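Local coordinates for Tle cognate immunity protein 4 C-terminal domain-containing protein (PDB 4R1D) that probably neutralises the lipase Tle4, a toxin of the H2 type VI secretion system, by binding it, and so protects the cell that makes it, at residues D17-A22 and V168-H173; R194-V199 and E225-A230; G215-G220 and L287-V292; R237-M242 and P276-D281. All coordinates share one frame; numbering follows the deposited sequence.

Followed from the N terminus, the chain closes contact 1 first: a long loop ends where strand 162-169 comes back to the end of strand 14-18, so that the N-terminal part meets the C-terminal part. Contacts 2, 3 and 4 all follow it. Contact 2 sets helix 191-205 against strand 225-233. Before it closes, residues 215-220 have opened contact 3, which ends on helix 281-292; contacts 2 and 3 therefore cross. Contact 4, between strand 236-245 and residues 276-281, is nested inside the loop of contact 3. Helix 281-292 ties them together, touching contact 1 through Ile-291 and contact 2 through Trp-288.

Contact 1: D17-A22 and V168-H173; sequences DLPPDA and VTFPEH
Val-168 spreads its two methyl groups over separate partners from the 17-22 segment. With CG1 anti to the backbone N (chi1 -171°), that branch reaches Ala-22, CG1 to CB 3.6 Å, while CG2 meets the end of Leu-18 tip to tip, CG2 to CD1 4.0 Å. A third apolar pair extends this patch: the ring of Pro-19 comes in at the edge of the Phe-170 ring, near its plane, with CG of Pro-19 3.9 Å from CE1 of Phe-170.

Asp-21 adds van der Waals packing of a mixed kind. Its side chain and the Pro-171 ring run alongside each other, pointing opposite ways; the carbonyl O of Asp-21 is 3.3 Å from CD of Pro-171, and its carboxylate OD2 is 3.5 Å from CG of the same ring.

Polar links are few. A weak direct one is a CA-H...O contact, in which CA of Ala-22 lies 3.5 Å from O of Thr-169. One water bridges the two turns, donating to OD2 of Asp-21 at 2.6 Å and accepting from the backbone N of Glu-172 at 3.0 Å. The carboxylates of Asp-21 and Glu-172 stand near each other without a direct bond, and the two negative charges would be expected to repel mildly.

Both segments leave a strand through a type I turn, Pro-19 to Ala-22 and Phe-170 to His-173, so two turns that continue from strand ends pack together. Strand 23-30 runs antiparallel beside 162-169 and pairs Val-23 with Thr-169. Leu-18 and Phe-170 both also pack on Ile-291 of helix 281-292, and Val-168 and Phe-170 touch Phe-178 of strand 176-183.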
loop_
_atom_site.group_PDB
_atom_site.type_symbol
_atom_site.label_atom_id
_atom_site.label_comp_id
_atom_site.label_asym_id
_atom_site.label_seq_id
_atom_site.Cartn_x
_atom_site.Cartn_y
_atom_site.Cartn_z
ATOM N N ASP B 17 -7.739 6.653 30.534
ATOM C CA ASP B 17 -8.026 5.493 31.374
ATOM C C ASP B 17 -8.580 4.328 30.561
ATOM O O ASP B 17 -9.428 4.526 29.700
ATOM C CB ASP B 17 -9.029 5.863 32.475
ATOM C CG ASP B 17 -8.564 7.044 33.330
ATOM O OD1 ASP B 17 -7.362 7.374 33.332
ATOM O OD2 ASP B 17 -9.416 7.648 34.009
ATOM N N LEU B 18 -8.083 3.120 30.826
ATOM C CA LEU B 18 -8.548 1.920 30.153
ATOM C C LEU B 18 -8.819 0.833 31.183
ATOM O O LEU B 18 -8.226 0.847 32.260
ATOM C CB LEU B 18 -7.495 1.435 29.154
ATOM C CG LEU B 18 -7.182 2.440 28.047
ATOM C CD1 LEU B 18 -5.942 2.029 27.247
ATOM C CD2 LEU B 18 -8.402 2.593 27.149
ATOM N N PRO B 19 -9.715 -0.107 30.851
ATOM C CA PRO B 19 -10.038 -1.248 31.720
ATOM C C PRO B 19 -8.783 -2.061 32.005
ATOM O O PRO B 19 -7.852 -2.062 31.198
ATOM C CB PRO B 19 -11.009 -2.087 30.881
ATOM C CG PRO B 19 -11.455 -1.209 29.758
ATOM C CD PRO B 19 -10.423 -0.154 29.562
ATOM N N PRO B 20 -8.754 -2.774 33.141
ATOM C CA PRO B 20 -7.514 -3.451 33.523
ATOM C C PRO B 20 -7.111 -4.585 32.575
ATOM O O PRO B 20 -5.923 -4.891 32.478
ATOM C CB PRO B 20 -7.832 -3.992 34.925
ATOM C CG PRO B 20 -9.317 -4.179 34.916
ATOM C CD PRO B 20 -9.856 -3.044 34.079
ATOM N N ASP B 21 -8.074 -5.196 31.892
ATOM C CA ASP B 21 -7.772 -6.312 31.001
ATOM C C ASP B 21 -7.542 -5.874 29.543
ATOM O O ASP B 21 -7.390 -6.709 28.661
ATOM C CB ASP B 21 -8.871 -7.377 31.068
ATOM C CG ASP B 21 -10.240 -6.836 30.688
ATOM O OD1 ASP B 21 -10.474 -5.625 30.885
ATOM O OD2 ASP B 21 -11.091 -7.619 30.202
ATOM N N ALA B 22 -7.504 -4.568 29.304
ATOM C CA ALA B 22 -7.283 -4.047 27.951
ATOM C C ALA B 22 -5.935 -4.524 27.425
ATOM O O ALA B 22 -4.939 -4.515 28.154
ATOM C CB ALA B 22 -7.343 -2.528 27.954
ATOM N N VAL B 168 -6.175 -0.713 21.083
ATOM C CA VAL B 168 -6.625 -1.413 22.278
ATOM C C VAL B 168 -7.721 -2.398 21.938
ATOM O O VAL B 168 -8.673 -2.051 21.234
ATOM C CB VAL B 168 -7.193 -0.403 23.305
ATOM C CG1 VAL B 168 -7.473 -1.088 24.638
ATOM C CG2 VAL B 168 -6.217 0.742 23.504
ATOM N N THR B 169 -7.596 -3.624 22.442
ATOM C CA THR B 169 -8.702 -4.573 22.360
ATOM C C THR B 169 -9.186 -4.976 23.744
ATOM O O THR B 169 -8.491 -4.773 24.752
ATOM C CB THR B 169 -8.369 -5.830 21.508
ATOM O OG1 THR B 169 -7.350 -6.608 22.143
ATOM C CG2 THR B 169 -7.897 -5.414 20.097
ATOM N N PHE B 170 -10.394 -5.530 23.778
ATOM C CA PHE B 170 -11.079 -5.819 25.032
ATOM C C PHE B 170 -11.552 -7.266 25.022
ATOM O O PHE B 170 -12.398 -7.635 24.210
ATOM C CB PHE B 170 -12.279 -4.882 25.190
ATOM C CG PHE B 170 -11.949 -3.427 24.962
ATOM C CD1 PHE B 170 -11.607 -2.606 26.025
ATOM C CD2 PHE B 170 -11.984 -2.883 23.686
ATOM C CE1 PHE B 170 -11.292 -1.273 25.822
ATOM C CE2 PHE B 170 -11.675 -1.549 23.479
ATOM C CZ PHE B 170 -11.329 -0.742 24.543
ATOM N N PRO B 171 -10.983 -8.101 25.904
ATOM C CA PRO B 171 -11.355 -9.522 25.951
ATOM C C PRO B 171 -12.867 -9.741 25.921
ATOM O O PRO B 171 -13.344 -10.620 25.196
ATOM C CB PRO B 171 -10.767 -9.982 27.289
ATOM C CG PRO B 171 -9.537 -9.147 27.440
ATOM C CD PRO B 171 -9.860 -7.795 26.808
ATOM N N GLU B 172 -13.602 -8.936 26.677
ATOM C CA GLU B 172 -15.057 -9.061 26.786
ATOM C C GLU B 172 -15.813 -8.621 25.530
ATOM O O GLU B 172 -17.001 -8.921 25.380
ATOM C CB GLU B 172 -15.571 -8.256 27.986
ATOM C CG GLU B 172 -15.039 -8.732 29.327
ATOM C CD GLU B 172 -15.430 -7.808 30.467
ATOM O OE1 GLU B 172 -15.823 -6.653 30.191
ATOM O OE2 GLU B 172 -15.348 -8.237 31.640
ATOM N N HIS B 173 -15.133 -7.905 24.639
ATOM C CA HIS B 173 -15.776 -7.397 23.429
ATOM C C HIS B 173 -15.049 -7.820 22.162
ATOM O O HIS B 173 -14.391 -7.004 21.511
ATOM C CB HIS B 173 -15.881 -5.875 23.496
ATOM C CG HIS B 173 -16.561 -5.377 24.732
ATOM N ND1 HIS B 173 -17.871 -5.682 25.032
ATOM C CD2 HIS B 173 -16.111 -4.600 25.745
ATOM C CE1 HIS B 173 -18.202 -5.105 26.174
ATOM N NE2 HIS B 173 -17.152 -4.446 26.628
HETATM O O HOH W 1 -12.716 -6.666 28.443
#

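Contact 2: R194-V199 and E225-A230; sequences RVDGFV and EEYLVA
Tyr-227 is the side chain on which the contact turns, and three residues of the helix touch it: Val-195, Asp-196 and Val-199. The closest packing is at Val-195, whose CG2, the branch between the backbone N and the carbonyl carbon, lies 3.4 Å from CD2 of Tyr-227. This methyl passes alongside the CD2 corner of the ring, at an oblique angle. Val-199 and Tyr-227 reach toward each other from their two segments. CG2 of Val-199 makes a CH-pi contact over one face, 4.3 Å from the ring centroid and 18° off the normal, displaced toward the rim, and its CG1 lies 3.5 Å from the OH of Tyr-227.

The phenol ends in a short hydrogen bond to Asp-196, OH to OD1 2.7 Å. OD1 lies at the ring edge, and the hydroxyl meets it on the anti side of the carboxylate, 24° out of that plane. OD1 is shared with Lys-214 in a salt bridge, which would favour the ionised carboxylate.

Helix 191-205 is packed on a layer of antiparallel strands, and the 194-199 and 225-230 axes run only 17° from parallel, approaching to 10.4 Å. Tyr-227 and Val-229 look to this helix, whereas Leu-228 touches helix 281-292.

Toward Val-229 the fit is looser: CG1 of Val-199 and CG1 of Val-229 are 4.0 Å apart, an ordinary van der Waals contact. Asp-196 is partly exposed, and Gly-197 beyond it faces solvent. At the other margin the second chain of the complex covers the pair, with its Ala-95 on Val-195 and its Leu-91 on Val-229.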
loop_
_atom_site.group_PDB
_atom_site.type_symbol
_atom_site.label_atom_id
_atom_site.label_comp_id
_atom_site.label_asym_id
_atom_site.label_seq_id
_atom_site.Cartn_x
_atom_site.Cartn_y
_atom_site.Cartn_z
ATOM N N ARG B 194 -15.770 16.453 7.124
ATOM C CA ARG B 194 -15.003 15.497 6.331
ATOM C C ARG B 194 -15.800 14.250 5.962
ATOM O O ARG B 194 -15.802 13.821 4.795
ATOM C CB ARG B 194 -13.746 15.077 7.105
ATOM C CG ARG B 194 -12.924 13.977 6.466
ATOM C CD ARG B 194 -11.811 13.512 7.429
ATOM N NE ARG B 194 -11.192 14.648 8.102
ATOM C CZ ARG B 194 -10.867 14.666 9.393
ATOM N NH1 ARG B 194 -11.089 13.600 10.148
ATOM N NH2 ARG B 194 -10.320 15.754 9.928
ATOM N N VAL B 195 -16.468 13.665 6.951
ATOM C CA VAL B 195 -17.073 12.345 6.765
ATOM C C VAL B 195 -18.555 12.351 6.459
ATOM O O VAL B 195 -19.108 11.317 6.115
ATOM C CB VAL B 195 -16.905 11.443 8.013
ATOM C CG1 VAL B 195 -15.459 11.272 8.354
ATOM C CG2 VAL B 195 -17.688 12.010 9.190
ATOM N N ASP B 196 -19.207 13.498 6.606
ATOM C CA ASP B 196 -20.661 13.522 6.509
ATOM C C ASP B 196 -21.184 13.012 5.167
ATOM O O ASP B 196 -22.129 12.223 5.126
ATOM C CB ASP B 196 -21.228 14.900 6.809
ATOM C CG ASP B 196 -22.733 14.875 6.916
ATOM O OD1 ASP B 196 -23.246 14.300 7.900
ATOM O OD2 ASP B 196 -23.403 15.409 6.013
ATOM N N GLY B 197 -20.575 13.465 4.075
ATOM C CA GLY B 197 -20.961 12.989 2.754
ATOM C C GLY B 197 -20.986 11.474 2.691
ATOM O O GLY B 197 -21.995 10.871 2.285
ATOM N N PHE B 198 -19.884 10.852 3.104
ATOM C CA PHE B 198 -19.775 9.402 3.039
ATOM C C PHE B 198 -20.816 8.742 3.940
ATOM O O PHE B 198 -21.468 7.775 3.542
ATOM C CB PHE B 198 -18.371 8.919 3.409
ATOM C CG PHE B 198 -18.127 7.475 3.071
ATOM C CD1 PHE B 198 -18.146 6.502 4.057
ATOM C CD2 PHE B 198 -17.916 7.088 1.758
ATOM C CE1 PHE B 198 -17.932 5.175 3.745
ATOM C CE2 PHE B 198 -17.705 5.758 1.436
ATOM C CZ PHE B 198 -17.710 4.800 2.436
ATOM N N VAL B 199 -20.967 9.257 5.159
ATOM C CA VAL B 199 -21.975 8.709 6.058
ATOM C C VAL B 199 -23.389 8.819 5.471
ATOM O O VAL B 199 -24.144 7.853 5.495
ATOM C CB VAL B 199 -21.937 9.368 7.456
ATOM C CG1 VAL B 199 -23.072 8.832 8.310
ATOM C CG2 VAL B 199 -20.587 9.108 8.124
ATOM N N GLU B 225 -15.229 16.836 18.641
ATOM C CA GLU B 225 -16.513 16.591 18.002
ATOM C C GLU B 225 -16.563 15.120 17.624
ATOM O O GLU B 225 -15.524 14.505 17.417
ATOM C CB GLU B 225 -16.693 17.492 16.780
ATOM C CG GLU B 225 -16.665 18.977 17.158
ATOM C CD GLU B 225 -17.162 19.902 16.054
ATOM O OE1 GLU B 225 -17.024 19.550 14.862
ATOM O OE2 GLU B 225 -17.691 20.985 16.390
ATOM N N GLU B 226 -17.757 14.549 17.557
ATOM C CA GLU B 226 -17.867 13.115 17.325
ATOM C C GLU B 226 -18.962 12.766 16.334
ATOM O O GLU B 226 -19.902 13.525 16.129
ATOM C CB GLU B 226 -18.118 12.379 18.643
ATOM C CG GLU B 226 -19.512 12.580 19.179
ATOM C CD GLU B 226 -19.709 11.969 20.555
ATOM O OE1 GLU B 226 -18.828 11.205 21.016
ATOM O OE2 GLU B 226 -20.749 12.267 21.173
ATOM N N TYR B 227 -18.834 11.584 15.749
ATOM C CA TYR B 227 -19.788 11.082 14.795
ATOM C C TYR B 227 -19.809 9.591 15.061
ATOM O O TYR B 227 -18.776 8.932 14.980
ATOM C CB TYR B 227 -19.286 11.376 13.370
ATOM C CG TYR B 227 -20.377 11.562 12.341
ATOM C CD1 TYR B 227 -21.502 10.753 12.334
ATOM C CD2 TYR B 227 -20.280 12.557 11.379
ATOM C CE1 TYR B 227 -22.504 10.924 11.386
ATOM C CE2 TYR B 227 -21.276 12.737 10.427
ATOM C CZ TYR B 227 -22.385 11.914 10.438
ATOM O OH TYR B 227 -23.385 12.083 9.504
ATOM N N LEU B 228 -20.974 9.056 15.409
ATOM C CA LEU B 228 -21.065 7.670 15.856
ATOM C C LEU B 228 -22.089 6.923 15.018
ATOM O O LEU B 228 -23.259 7.310 14.982
ATOM C CB LEU B 228 -21.510 7.619 17.330
ATOM C CG LEU B 228 -20.481 7.673 18.463
ATOM C CD1 LEU B 228 -19.470 8.784 18.316
ATOM C CD2 LEU B 228 -21.200 7.788 19.808
ATOM N N VAL B 229 -21.669 5.858 14.343
ATOM C CA VAL B 229 -22.607 5.106 13.523
ATOM C C VAL B 229 -22.584 3.622 13.879
ATOM O O VAL B 229 -21.621 3.125 14.454
ATOM C CB VAL B 229 -22.341 5.306 12.010
ATOM C CG1 VAL B 229 -22.271 6.802 11.674
ATOM C CG2 VAL B 229 -21.068 4.604 11.587
ATOM N N ALA B 230 -23.666 2.930 13.565
ATOM C CA ALA B 230 -23.731 1.498 13.785
ATOM C C ALA B 230 -24.598 0.895 12.698
ATOM O O ALA B 230 -25.416 1.586 12.084
ATOM C CB ALA B 230 -24.297 1.189 15.155
#

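Contact 3: G215-G220 and L287-V292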
loop_
_atom_site.group_PDB
_atom_site.type_symbol
_atom_site.label_atom_id
_atom_site.label_comp_id
_atom_site.label_asym_id
_atom_site.label_seq_id
_atom_site.Cartn_x
_atom_site.Cartn_y
_atom_site.Cartn_z
ATOM N N GLY B 215 -22.246 15.319 16.815
ATOM C CA GLY B 215 -22.168 16.662 17.355
ATOM C C GLY B 215 -20.943 16.884 18.206
ATOM O O GLY B 215 -19.957 16.168 18.081
ATOM N N LYS B 216 -21.011 17.883 19.082
ATOM C CA LYS B 216 -19.881 18.216 19.938
ATOM C C LYS B 216 -19.735 17.231 21.089
ATOM O O LYS B 216 -20.723 16.711 21.609
ATOM C CB LYS B 216 -20.024 19.639 20.480
ATOM C CG LYS B 216 -20.227 20.671 19.393
ATOM C CD LYS B 216 -20.055 22.076 19.924
ATOM C CE LYS B 216 -20.150 23.101 18.804
ATOM N NZ LYS B 216 -20.028 24.493 19.334
ATOM N N HIS B 217 -18.486 16.977 21.470
ATOM C CA HIS B 217 -18.173 16.135 22.620
ATOM C C HIS B 217 -16.898 16.665 23.245
ATOM O O HIS B 217 -15.835 16.067 23.135
ATOM C CB HIS B 217 -18.016 14.662 22.227
ATOM C CG HIS B 217 -17.861 13.742 23.400
ATOM N ND1 HIS B 217 -18.198 12.406 23.351
ATOM C CD2 HIS B 217 -17.403 13.968 24.653
ATOM C CE1 HIS B 217 -17.954 11.849 24.525
ATOM N NE2 HIS B 217 -17.475 12.777 25.336
ATOM N N PRO B 218 -17.002 17.831 23.886
ATOM C CA PRO B 218 -15.857 18.393 24.590
ATOM C C PRO B 218 -15.494 17.469 25.740
ATOM O O PRO B 218 -16.378 16.798 26.275
ATOM C CB PRO B 218 -16.397 19.725 25.125
ATOM C CG PRO B 218 -17.876 19.518 25.239
ATOM C CD PRO B 218 -18.242 18.598 24.109
ATOM N N VAL B 219 -14.205 17.404 26.057
ATOM C CA VAL B 219 -13.697 16.659 27.205
ATOM C C VAL B 219 -12.782 17.641 27.905
ATOM O O VAL B 219 -11.653 17.909 27.457
ATOM C CB VAL B 219 -12.894 15.406 26.787
ATOM C CG1 VAL B 219 -12.332 14.695 28.020
ATOM C CG2 VAL B 219 -13.765 14.470 25.975
ATOM N N GLY B 220 -13.283 18.216 28.991
ATOM C CA GLY B 220 -12.574 19.312 29.620
ATOM C C GLY B 220 -12.362 20.400 28.588
ATOM O O GLY B 220 -13.285 20.756 27.860
ATOM N N LEU B 287 -19.031 2.354 27.062
ATOM C CA LEU B 287 -17.593 2.122 27.030
ATOM C C LEU B 287 -16.914 3.283 26.311
ATOM O O LEU B 287 -15.966 3.863 26.812
ATOM C CB LEU B 287 -17.267 0.781 26.358
ATOM C CG LEU B 287 -15.780 0.403 26.311
ATOM C CD1 LEU B 287 -15.182 0.280 27.716
ATOM C CD2 LEU B 287 -15.540 -0.864 25.499
ATOM N N TRP B 288 -17.419 3.616 25.129
ATOM C CA TRP B 288 -16.940 4.771 24.369
ATOM C C TRP B 288 -16.861 6.054 25.214
ATOM O O TRP B 288 -15.804 6.668 25.328
ATOM C CB TRP B 288 -17.863 4.975 23.169
ATOM C CG TRP B 288 -17.674 6.263 22.418
ATOM C CD1 TRP B 288 -18.498 7.352 22.443
ATOM C CD2 TRP B 288 -16.616 6.580 21.508
ATOM N NE1 TRP B 288 -18.018 8.335 21.608
ATOM C CE2 TRP B 288 -16.865 7.883 21.017
ATOM C CE3 TRP B 288 -15.486 5.887 21.051
ATOM C CZ2 TRP B 288 -16.024 8.506 20.089
ATOM C CZ3 TRP B 288 -14.647 6.511 20.131
ATOM C CH2 TRP B 288 -14.922 7.809 19.665
ATOM N N ASP B 289 -17.977 6.465 25.803
ATOM C CA ASP B 289 -17.993 7.684 26.603
ATOM C C ASP B 289 -17.025 7.622 27.773
ATOM O O ASP B 289 -16.343 8.601 28.080
ATOM C CB ASP B 289 -19.397 7.989 27.130
ATOM C CG ASP B 289 -20.316 8.538 26.061
ATOM O OD1 ASP B 289 -19.814 9.218 25.148
ATOM O OD2 ASP B 289 -21.538 8.290 26.137
ATOM N N THR B 290 -16.972 6.474 28.430
ATOM C CA THR B 290 -16.119 6.340 29.607
ATOM C C THR B 290 -14.643 6.535 29.240
ATOM O O THR B 290 -13.912 7.269 29.912
ATOM C CB THR B 290 -16.361 4.989 30.313
ATOM O OG1 THR B 290 -17.757 4.877 30.637
ATOM C CG2 THR B 290 -15.526 4.883 31.591
ATOM N N ILE B 291 -14.211 5.900 28.156
ATOM C CA ILE B 291 -12.839 6.086 27.688
ATOM C C ILE B 291 -12.556 7.510 27.211
ATOM O O ILE B 291 -11.581 8.131 27.623
ATOM C CB ILE B 291 -12.480 5.098 26.565
ATOM C CG1 ILE B 291 -12.430 3.670 27.102
ATOM C CG2 ILE B 291 -11.124 5.448 25.980
ATOM C CD1 ILE B 291 -12.195 2.630 26.025
ATOM N N VAL B 292 -13.396 8.022 26.318
ATOM C CA VAL B 292 -13.145 9.337 25.729
ATOM C C VAL B 292 -13.162 10.426 26.802
ATOM O O VAL B 292 -12.327 11.313 26.809
ATOM C CB VAL B 292 -14.162 9.640 24.603
ATOM C CG1 VAL B 292 -14.147 11.116 24.221
ATOM C CG2 VAL B 292 -13.869 8.741 23.382
#
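This is a buried packing contact between a loop and a helix: residues 215-220, in the loop between strands 209-214 and 225-233, lie against the last turns of helix 281-292. Two loop side chains, His-217 and Val-219, carry it, and both reach Val-292.

The His-217 imidazole projects to the helix because its CG is anti to the backbone N (chi1 -173°). CG1 of Val-292 lies over one face of this ring in a CH-pi contact, 4.1 Å from the centroid and 21° off the normal, nearer the rim than the middle. CG2 of the same valine covers the middle of the Trp-288 ring within its own helix, so the isopropyl group fills the space between two flat groups. At the edge of the imidazole, CE1 comes 3.3 Å from OD1 of Asp-289, with ring and carboxylate planes 62° apart; the other oxygen of Asp-289, OD2, forms a salt bridge with Arg-213. The two ring nitrogens of His-217 are taken up by other carboxylates, ND1 by Glu-226 and NE2 by Asp-293, an arrangement consistent with a protonated ring.

Val-219 extends the apolar patch. Its CG2 is 3.8 Å from CG1 of Val-292 and 3.6 Å from the carbonyl O of the same residue, the two side chains meeting at about a right angle.

Strand 236-245 packs against the contact through Trp-243, which touches Val-219, Val-292 and Trp-288 and packs edge-to-face with His-217. Glu-226, on strand 225-233, binds both His-217 and the indole N of Trp-288, joining loop, strand and helix at one carboxylate oxygen.

Contact 4: R237-M242 and P276-D281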
loop_
_atom_site.group_PDB
_atom_site.type_symbol
_atom_site.label_atom_id
_atom_site.label_comp_id
_atom_site.label_asym_id
_atom_site.label_seq_id
_atom_site.Cartn_x
_atom_site.Cartn_y
_atom_site.Cartn_z
ATOM N N ARG B 237 -23.683 -7.056 14.198
ATOM C CA ARG B 237 -23.734 -5.604 14.324
ATOM C C ARG B 237 -22.338 -5.004 14.290
ATOM O O ARG B 237 -21.434 -5.467 14.991
ATOM C CB ARG B 237 -24.429 -5.199 15.622
ATOM C CG ARG B 237 -24.702 -3.701 15.742
ATOM C CD ARG B 237 -26.120 -3.467 16.240
ATOM N NE ARG B 237 -26.488 -2.058 16.360
ATOM C CZ ARG B 237 -27.189 -1.385 15.454
ATOM N NH1 ARG B 237 -27.581 -1.978 14.326
ATOM N NH2 ARG B 237 -27.490 -0.115 15.669
ATOM N N GLY B 238 -22.174 -3.973 13.470
ATOM C CA GLY B 238 -20.923 -3.240 13.389
ATOM C C GLY B 238 -21.053 -1.842 13.971
ATOM O O GLY B 238 -22.155 -1.321 14.152
ATOM N N TYR B 239 -19.915 -1.226 14.260
ATOM C CA TYR B 239 -19.888 0.094 14.859
ATOM C C TYR B 239 -18.724 0.875 14.285
ATOM O O TYR B 239 -17.685 0.300 13.975
ATOM C CB TYR B 239 -19.660 -0.022 16.364
ATOM C CG TYR B 239 -20.802 -0.647 17.127
ATOM C CD1 TYR B 239 -21.889 0.112 17.518
ATOM C CD2 TYR B 239 -20.786 -1.994 17.458
ATOM C CE1 TYR B 239 -22.944 -0.451 18.219
ATOM C CE2 TYR B 239 -21.835 -2.574 18.164
ATOM C CZ TYR B 239 -22.909 -1.794 18.542
ATOM O OH TYR B 239 -23.955 -2.347 19.249
ATOM N N THR B 240 -18.895 2.183 14.162
ATOM C CA THR B 240 -17.751 3.058 13.924
ATOM C C THR B 240 -17.976 4.376 14.657
ATOM O O THR B 240 -18.865 5.150 14.304
ATOM C CB THR B 240 -17.503 3.295 12.432
ATOM O OG1 THR B 240 -17.271 2.035 11.787
ATOM C CG2 THR B 240 -16.277 4.163 12.239
ATOM N N PHE B 241 -17.202 4.574 15.721
ATOM C CA PHE B 241 -17.297 5.752 16.573
ATOM C C PHE B 241 -16.046 6.579 16.338
ATOM O O PHE B 241 -14.930 6.050 16.395
ATOM C CB PHE B 241 -17.359 5.359 18.056
ATOM C CG PHE B 241 -18.597 4.601 18.443
ATOM C CD1 PHE B 241 -19.602 4.344 17.517
ATOM C CD2 PHE B 241 -18.747 4.128 19.741
ATOM C CE1 PHE B 241 -20.738 3.638 17.880
ATOM C CE2 PHE B 241 -19.878 3.417 20.108
ATOM C CZ PHE B 241 -20.875 3.175 19.181
ATOM N N MET B 242 -16.236 7.865 16.049
ATOM C CA MET B 242 -15.145 8.750 15.624
ATOM C C MET B 242 -15.154 10.043 16.446
ATOM O O MET B 242 -16.202 10.643 16.615
ATOM C CB MET B 242 -15.334 9.088 14.139
ATOM C CG MET B 242 -15.369 7.848 13.256
ATOM S SD MET B 242 -16.050 8.141 11.609
ATOM C CE MET B 242 -17.807 7.994 11.933
ATOM N N PRO B 276 -21.148 -11.555 19.415
ATOM C CA PRO B 276 -21.390 -10.108 19.468
ATOM C C PRO B 276 -20.302 -9.367 20.231
ATOM O O PRO B 276 -19.858 -9.838 21.278
ATOM C CB PRO B 276 -22.711 -9.998 20.235
ATOM C CG PRO B 276 -23.334 -11.347 20.145
ATOM C CD PRO B 276 -22.201 -12.313 20.109
ATOM N N ALA B 277 -19.884 -8.218 19.712
ATOM C CA ALA B 277 -18.897 -7.400 20.396
ATOM C C ALA B 277 -19.511 -6.815 21.659
ATOM O O ALA B 277 -18.872 -6.771 22.704
ATOM C CB ALA B 277 -18.403 -6.288 19.483
ATOM N N PHE B 278 -20.760 -6.373 21.552
ATOM C CA PHE B 278 -21.445 -5.718 22.661
ATOM C C PHE B 278 -22.843 -6.278 22.839
ATOM O O PHE B 278 -23.452 -6.759 21.883
ATOM C CB PHE B 278 -21.538 -4.209 22.416
ATOM C CG PHE B 278 -20.204 -3.514 22.414
ATOM C CD1 PHE B 278 -19.654 -3.039 23.596
ATOM C CD2 PHE B 278 -19.502 -3.342 21.234
ATOM C CE1 PHE B 278 -18.425 -2.400 23.604
ATOM C CE2 PHE B 278 -18.276 -2.713 21.228
ATOM C CZ PHE B 278 -17.735 -2.235 22.421
ATOM N N LYS B 279 -23.347 -6.189 24.066
ATOM C CA LYS B 279 -24.696 -6.645 24.388
ATOM C C LYS B 279 -25.746 -5.722 23.781
ATOM O O LYS B 279 -26.878 -6.141 23.532
ATOM C CB LYS B 279 -24.885 -6.709 25.909
ATOM C CG LYS B 279 -23.858 -7.576 26.631
ATOM C CD LYS B 279 -23.979 -7.432 28.148
ATOM C CE LYS B 279 -22.880 -8.192 28.885
ATOM N NZ LYS B 279 -21.524 -7.596 28.680
ATOM N N SER B 280 -25.370 -4.467 23.543
ATOM C CA SER B 280 -26.308 -3.475 23.031
ATOM C C SER B 280 -25.566 -2.213 22.608
ATOM O O SER B 280 -24.416 -2.004 22.995
ATOM C CB SER B 280 -27.307 -3.101 24.125
ATOM O OG SER B 280 -26.649 -2.400 25.175
ATOM N N ASP B 281 -26.229 -1.366 21.832
ATOM C CA ASP B 281 -25.661 -0.068 21.494
ATOM C C ASP B 281 -25.387 0.725 22.757
ATOM O O ASP B 281 -24.399 1.457 22.845
ATOM C CB ASP B 281 -26.605 0.721 20.601
ATOM C CG ASP B 281 -26.744 0.114 19.222
ATOM O OD1 ASP B 281 -26.034 -0.863 18.930
ATOM O OD2 ASP B 281 -27.553 0.638 18.429
HETATM O O HOH W 2 -20.863 -7.324 16.696
HETATM O O HOH W 3 -24.625 -4.816 19.726
#
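Tyr-239 reaches from strand 236-245 to Phe-278 and Asp-281, at the approach to helix 281-292. The bond from CA to CB is directed at that segment, and CG is turned anti to the carbonyl carbon (chi1 -68°), which lays the ring between the two partners. Along one side of the ring, CE2 lies 3.9 Å from CD2 of Phe-278. The rings form an offset edge-to-face pair, Phe-278 presenting its edge to the Tyr-239 face, with planes at 82°. On the other side, CE1 comes 3.2 Å from OD1 of Asp-281. At the tip, OH donates a short hydrogen bond to that OD1, 2.6 Å long, meeting the oxygen almost head-on down its C-O bond. A water in the plane of the ring donates to the same OH, at 2.6 Å, and also to the carbonyl O of Phe-278.

Arg-237, two residues earlier and on the same side of the strand, grips the same carboxylate side-on. NE binds OD1 at 2.9 Å, N-H...O 165° and close to the guanidinium plane, while NH2 binds OD2, also at 2.9 Å but less straight. Both oxygens use their syn lone pairs. Two further bonds steady the guanidinium, from NH1 to Ser-232 and from NH2 to Glu-210.

Phe-278 also stacks on His-173, and Ser-280 caps the helix through the backbone N of Glu-283. OD1 of Asp-281 thus takes two donors, Arg-237 NE and Tyr-239 OH. With the arginine charge beside it and the N-terminal end of a helix at its own backbone, Asp-281 is probably ionised, fastening the start of that helix to the strand.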